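Local coordinates for cell division protein FtsI/penicillin binding protein 2 (Legionella pneumophila subsp. pneumophila ATCC 43290, PDB 4ZTK) that probably cross-links peptidoglycan during cell division as a D,D-transpeptidase of the penicillin-binding protein family, at residues T188-A200 with A264-L277. Sequence-based numbering, arbitrary orientation.
Sequences TIESLIKSYAILA and AGYVPADNPRYVLL
Leu277 projects from the strand pair into the hollow between Ile189, Leu192 and Ile193 on the sheet-facing side of helix 189-200. Leu277 CG stands anti to the backbone N (chi1 175°), which carries Leu277 CD2 to 3.8 Å from Leu192 CD2, the two leucines set roughly perpendicular. Leu277 CD2 also lies 3.6 Å from Ile189 O, while Ile193 CD1 lies beside Leu277 CB. Ile193 is extended, and its CG1 passes alongside Val275 CG1 at 3.6 Å, the side chains pointing opposite ways. The branches of Val275 divide the next hollow: CG1 fits between Ile193 and Tyr196 CB, CG2 between Ala197 and Ala200, whose small side chains leave room for it. Two aromatic rings close the side along strand 264-267. The methyl of Ala264 sits over the centre of one face of the Tyr196 ring, a CH-pi contact with CB 3.6 Å from the ring centroid. In the reverse sense, Ala200 CB is the bump that presses on a face of Tyr266, 4.0 Å from the ring centroid and displaced toward the rim. Pro272, in the turn, meets the last helical residue, its CG 3.3 Å from Ala200 O. No hydrogen bond joins the helix to the hairpin, so fit of shape carries the contact. The helix runs at 142° to strand 274-277, on one face of the five-stranded antiparallel sheet of the transpeptidase domain; Leu276 points away from helix 189-200, and its side chain touches helix 295-310 on the sheet's other face. Strand 43-49 lies next to 274-281, and Ile189 and Ile193 also touch it. Tyr266 OH hydrogen-bonds to Asn223 OD1 of helix 216-231, and Tyr196 OH to Thr81 O, beside Ser80 of a probable active-site SxxK motif.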
loop_
_atom_site.group_PDB
_atom_site.type_symbol
_atom_site.label_atom_id
_atom_site.label_comp_id
_atom_site.label_asym_id
_atom_site.label_seq_id
_atom_site.Cartn_x
_atom_site.Cartn_y
_atom_site.Cartn_z
ATOM N N THR A 188 -3.333 9.745 1.690
ATOM C CA THR A 188 -4.696 9.506 1.245
ATOM C C THR A 188 -4.645 8.294 0.332
ATOM O O THR A 188 -3.559 7.816 -0.004
ATOM C CB THR A 188 -5.269 10.701 0.459
ATOM O OG1 THR A 188 -4.461 10.943 -0.699
ATOM C CG2 THR A 188 -5.305 11.957 1.326
ATOM N N ILE A 189 -5.807 7.785 -0.056
ATOM C CA ILE A 189 -5.863 6.672 -0.997
ATOM C C ILE A 189 -5.129 7.067 -2.276
ATOM O O ILE A 189 -4.304 6.315 -2.788
ATOM C CB ILE A 189 -7.319 6.286 -1.336
ATOM C CG1 ILE A 189 -8.027 5.745 -0.095
ATOM C CG2 ILE A 189 -7.349 5.254 -2.443
ATOM C CD1 ILE A 189 -7.362 4.516 0.487
ATOM N N GLU A 190 -5.415 8.273 -2.757
ATOM C CA GLU A 190 -4.794 8.798 -3.972
ATOM C C GLU A 190 -3.269 8.924 -3.888
ATOM O O GLU A 190 -2.559 8.537 -4.815
ATOM C CB GLU A 190 -5.404 10.153 -4.343
ATOM C CG GLU A 190 -4.890 10.722 -5.662
ATOM C CD GLU A 190 -5.621 11.989 -6.090
ATOM O OE1 GLU A 190 -5.801 12.190 -7.311
ATOM O OE2 GLU A 190 -6.011 12.783 -5.209
ATOM N N SER A 191 -2.760 9.473 -2.792
ATOM C CA SER A 191 -1.320 9.693 -2.698
ATOM C C SER A 191 -0.592 8.366 -2.523
ATOM O O SER A 191 0.478 8.156 -3.091
ATOM C CB SER A 191 -0.972 10.664 -1.564
ATOM O OG SER A 191 -1.052 10.036 -0.295
ATOM N N LEU A 192 -1.189 7.458 -1.756
ATOM C CA LEU A 192 -0.555 6.172 -1.487
ATOM C C LEU A 192 -0.456 5.301 -2.741
ATOM O O LEU A 192 0.593 4.713 -3.017
ATOM C CB LEU A 192 -1.276 5.425 -0.360
ATOM C CG LEU A 192 -0.613 4.117 0.094
ATOM C CD1 LEU A 192 0.850 4.341 0.515
ATOM C CD2 LEU A 192 -1.406 3.456 1.223
ATOM N N ILE A 193 -1.539 5.227 -3.511
ATOM C CA ILE A 193 -1.522 4.406 -4.715
ATOM C C ILE A 193 -0.599 5.016 -5.775
ATOM O O ILE A 193 0.007 4.298 -6.576
ATOM C CB ILE A 193 -2.951 4.134 -5.271
ATOM C CG1 ILE A 193 -2.926 2.977 -6.278
ATOM C CG2 ILE A 193 -3.556 5.394 -5.887
ATOM C CD1 ILE A 193 -4.307 2.561 -6.790
ATOM N N LYS A 194 -0.469 6.340 -5.763
ATOM C CA LYS A 194 0.439 6.997 -6.698
ATOM C C LYS A 194 1.894 6.677 -6.356
ATOM O O LYS A 194 2.732 6.533 -7.248
ATOM C CB LYS A 194 0.195 8.512 -6.740
ATOM C CG LYS A 194 -1.035 8.910 -7.559
ATOM C CD LYS A 194 -1.269 10.415 -7.531
ATOM C CE LYS A 194 -2.487 10.804 -8.361
ATOM N NZ LYS A 194 -2.253 10.677 -9.829
ATOM N N SER A 195 2.186 6.554 -5.065
ATOM C CA SER A 195 3.516 6.146 -4.632
ATOM C C SER A 195 3.821 4.727 -5.106
ATOM O O SER A 195 4.917 4.447 -5.594
ATOM C CB SER A 195 3.644 6.250 -3.111
ATOM O OG SER A 195 3.504 7.603 -2.703
ATOM N N TYR A 196 2.850 3.829 -4.974
ATOM C CA TYR A 196 3.032 2.475 -5.483
ATOM C C TYR A 196 3.123 2.448 -7.013
ATOM O O TYR A 196 3.808 1.600 -7.588
ATOM C CB TYR A 196 1.948 1.526 -4.955
ATOM C CG TYR A 196 2.359 0.898 -3.647
ATOM C CD1 TYR A 196 2.116 1.537 -2.443
ATOM C CD2 TYR A 196 3.030 -0.312 -3.622
ATOM C CE1 TYR A 196 2.516 0.974 -1.242
ATOM C CE2 TYR A 196 3.436 -0.880 -2.433
ATOM C CZ TYR A 196 3.179 -0.230 -1.247
ATOM O OH TYR A 196 3.580 -0.790 -0.060
ATOM N N ALA A 197 2.460 3.396 -7.665
ATOM C CA ALA A 197 2.526 3.490 -9.121
ATOM C C ALA A 197 3.959 3.755 -9.579
ATOM O O ALA A 197 4.369 3.307 -10.648
ATOM C CB ALA A 197 1.584 4.567 -9.637
ATOM N N ILE A 198 4.724 4.464 -8.758
ATOM C CA ILE A 198 6.120 4.733 -9.079
ATOM C C ILE A 198 6.921 3.430 -9.150
ATOM O O ILE A 198 7.705 3.217 -10.077
ATOM C CB ILE A 198 6.756 5.711 -8.074
ATOM C CG1 ILE A 198 6.071 7.079 -8.175
ATOM C CG2 ILE A 198 8.254 5.842 -8.331
ATOM C CD1 ILE A 198 6.627 8.127 -7.230
ATOM N N LEU A 199 6.705 2.553 -8.177
ATOM C CA LEU A 199 7.370 1.255 -8.164
ATOM C C LEU A 199 6.941 0.416 -9.361
ATOM O O LEU A 199 7.756 -0.282 -9.961
ATOM C CB LEU A 199 7.064 0.503 -6.868
ATOM C CG LEU A 199 7.468 1.185 -5.560
ATOM C CD1 LEU A 199 6.997 0.354 -4.370
ATOM C CD2 LEU A 199 8.976 1.410 -5.500
ATOM N N ALA A 200 5.659 0.491 -9.707
ATOM C CA ALA A 200 5.131 -0.248 -10.841
ATOM C C ALA A 200 5.665 0.318 -12.152
ATOM O O ALA A 200 5.709 -0.379 -13.163
ATOM C CB ALA A 200 3.604 -0.228 -10.831
ATOM N N ALA A 264 -1.566 -3.093 -0.807
ATOM C CA ALA A 264 -1.192 -2.274 -1.946
ATOM C C ALA A 264 -0.286 -3.089 -2.844
ATOM O O ALA A 264 0.609 -3.774 -2.366
ATOM C CB ALA A 264 -0.475 -1.020 -1.478
ATOM N N GLY A 265 -0.512 -3.019 -4.148
ATOM C CA GLY A 265 0.306 -3.780 -5.067
ATOM C C GLY A 265 0.051 -3.480 -6.529
ATOM O O GLY A 265 -0.643 -2.526 -6.874
ATOM N N TYR A 266 0.625 -4.306 -7.397
ATOM C CA TYR A 266 0.479 -4.118 -8.829
ATOM C C TYR A 266 0.657 -5.443 -9.563
ATOM O O TYR A 266 1.272 -6.373 -9.040
ATOM C CB TYR A 266 1.449 -3.047 -9.340
ATOM C CG TYR A 266 2.899 -3.296 -8.981
ATOM C CD1 TYR A 266 3.692 -4.128 -9.759
ATOM C CD2 TYR A 266 3.477 -2.691 -7.874
ATOM C CE1 TYR A 266 5.018 -4.358 -9.445
ATOM C CE2 TYR A 266 4.809 -2.907 -7.551
ATOM C CZ TYR A 266 5.572 -3.746 -8.341
ATOM O OH TYR A 266 6.893 -3.979 -8.030
ATOM N N VAL A 267 0.115 -5.521 -10.776
ATOM C CA VAL A 267 -0.010 -6.795 -11.475
ATOM C C VAL A 267 -0.137 -6.569 -12.983
ATOM O O VAL A 267 -0.758 -5.594 -13.407
ATOM C CB VAL A 267 -1.244 -7.583 -10.939
ATOM C CG1 VAL A 267 -2.540 -6.854 -11.264
ATOM C CG2 VAL A 267 -1.286 -8.993 -11.490
ATOM N N PRO A 268 0.503 -7.429 -13.804
ATOM C CA PRO A 268 1.492 -8.455 -13.446
ATOM C C PRO A 268 2.778 -7.784 -12.983
ATOM O O PRO A 268 3.084 -6.703 -13.466
ATOM C CB PRO A 268 1.736 -9.193 -14.772
ATOM C CG PRO A 268 0.544 -8.873 -15.628
ATOM C CD PRO A 268 0.172 -7.468 -15.240
ATOM N N ALA A 269 3.512 -8.402 -12.064
ATOM C CA ALA A 269 4.694 -7.757 -11.494
ATOM C C ALA A 269 5.762 -7.452 -12.543
ATOM O O ALA A 269 6.403 -6.402 -12.496
ATOM C CB ALA A 269 5.273 -8.600 -10.375
ATOM N N ASP A 270 5.933 -8.369 -13.492
ATOM C CA ASP A 270 6.987 -8.268 -14.501
ATOM C C ASP A 270 6.737 -7.166 -15.529
ATOM O O ASP A 270 7.675 -6.657 -16.142
ATOM C CB ASP A 270 7.184 -9.614 -15.205
ATOM C CG ASP A 270 5.882 -10.197 -15.730
ATOM O OD1 ASP A 270 5.884 -10.749 -16.851
ATOM O OD2 ASP A 270 4.858 -10.108 -15.019
ATOM N N ASN A 271 5.471 -6.809 -15.720
ATOM C CA ASN A 271 5.105 -5.724 -16.622
ATOM C C ASN A 271 3.720 -5.206 -16.269
ATOM O O ASN A 271 2.744 -5.529 -16.940
ATOM C CB ASN A 271 5.147 -6.194 -18.076
ATOM C CG ASN A 271 5.186 -5.045 -19.056
ATOM O OD1 ASN A 271 4.431 -4.082 -18.931
ATOM N ND2 ASN A 271 6.081 -5.132 -20.034
ATOM N N PRO A 272 3.642 -4.389 -15.210
ATOM C CA PRO A 272 2.395 -3.992 -14.550
ATOM C C PRO A 272 1.350 -3.434 -15.496
ATOM O O PRO A 272 1.667 -2.661 -16.391
ATOM C CB PRO A 272 2.857 -2.914 -13.566
ATOM C CG PRO A 272 4.257 -3.305 -13.248
ATOM C CD PRO A 272 4.815 -3.784 -14.555
ATOM N N ARG A 273 0.107 -3.842 -15.283
ATOM C CA ARG A 273 -1.014 -3.317 -16.041
ATOM C C ARG A 273 -1.888 -2.474 -15.121
ATOM O O ARG A 273 -2.496 -1.495 -15.556
ATOM C CB ARG A 273 -1.822 -4.465 -16.647
ATOM C CG ARG A 273 -2.846 -4.036 -17.682
ATOM C CD ARG A 273 -2.590 -4.723 -19.013
ATOM N NE ARG A 273 -2.494 -6.174 -18.875
ATOM C CZ ARG A 273 -3.529 -7.004 -18.969
ATOM N NH1 ARG A 273 -3.348 -8.310 -18.832
ATOM N NH2 ARG A 273 -4.745 -6.527 -19.198
ATOM N N TYR A 274 -1.945 -2.853 -13.846
ATOM C CA TYR A 274 -2.782 -2.152 -12.881
ATOM C C TYR A 274 -2.072 -1.988 -11.548
ATOM O O TYR A 274 -1.350 -2.875 -11.106
ATOM C CB TYR A 274 -4.103 -2.898 -12.658
ATOM C CG TYR A 274 -4.870 -3.190 -13.925
ATOM C CD1 TYR A 274 -5.580 -2.194 -14.572
ATOM C CD2 TYR A 274 -4.881 -4.466 -14.472
ATOM C CE1 TYR A 274 -6.284 -2.457 -15.739
ATOM C CE2 TYR A 274 -5.579 -4.740 -15.630
ATOM C CZ TYR A 274 -6.280 -3.732 -16.261
ATOM O OH TYR A 274 -6.974 -4.003 -17.419
ATOM N N VAL A 275 -2.286 -0.844 -10.912
ATOM C CA VAL A 275 -1.878 -0.654 -9.534
ATOM C C VAL A 275 -3.158 -0.682 -8.721
ATOM O O VAL A 275 -4.152 -0.063 -9.106
ATOM C CB VAL A 275 -1.171 0.698 -9.327
ATOM C CG1 VAL A 275 -0.556 0.764 -7.933
ATOM C CG2 VAL A 275 -0.112 0.923 -10.402
ATOM N N LEU A 276 -3.149 -1.411 -7.610
ATOM C CA LEU A 276 -4.350 -1.537 -6.792
ATOM C C LEU A 276 -4.050 -1.252 -5.333
ATOM O O LEU A 276 -2.978 -1.592 -4.834
ATOM C CB LEU A 276 -4.948 -2.944 -6.897
ATOM C CG LEU A 276 -5.273 -3.547 -8.262
ATOM C CD1 LEU A 276 -4.033 -4.135 -8.919
ATOM C CD2 LEU A 276 -6.340 -4.607 -8.098
ATOM N N LEU A 277 -5.018 -0.644 -4.660
ATOM C CA LEU A 277 -4.955 -0.399 -3.228
ATOM C C LEU A 277 -6.311 -0.744 -2.635
ATOM O O LEU A 277 -7.351 -0.268 -3.111
ATOM C CB LEU A 277 -4.603 1.061 -2.943
ATOM C CG LEU A 277 -4.620 1.505 -1.475
ATOM C CD1 LEU A 277 -3.724 0.617 -0.618
ATOM C CD2 LEU A 277 -4.195 2.968 -1.344
#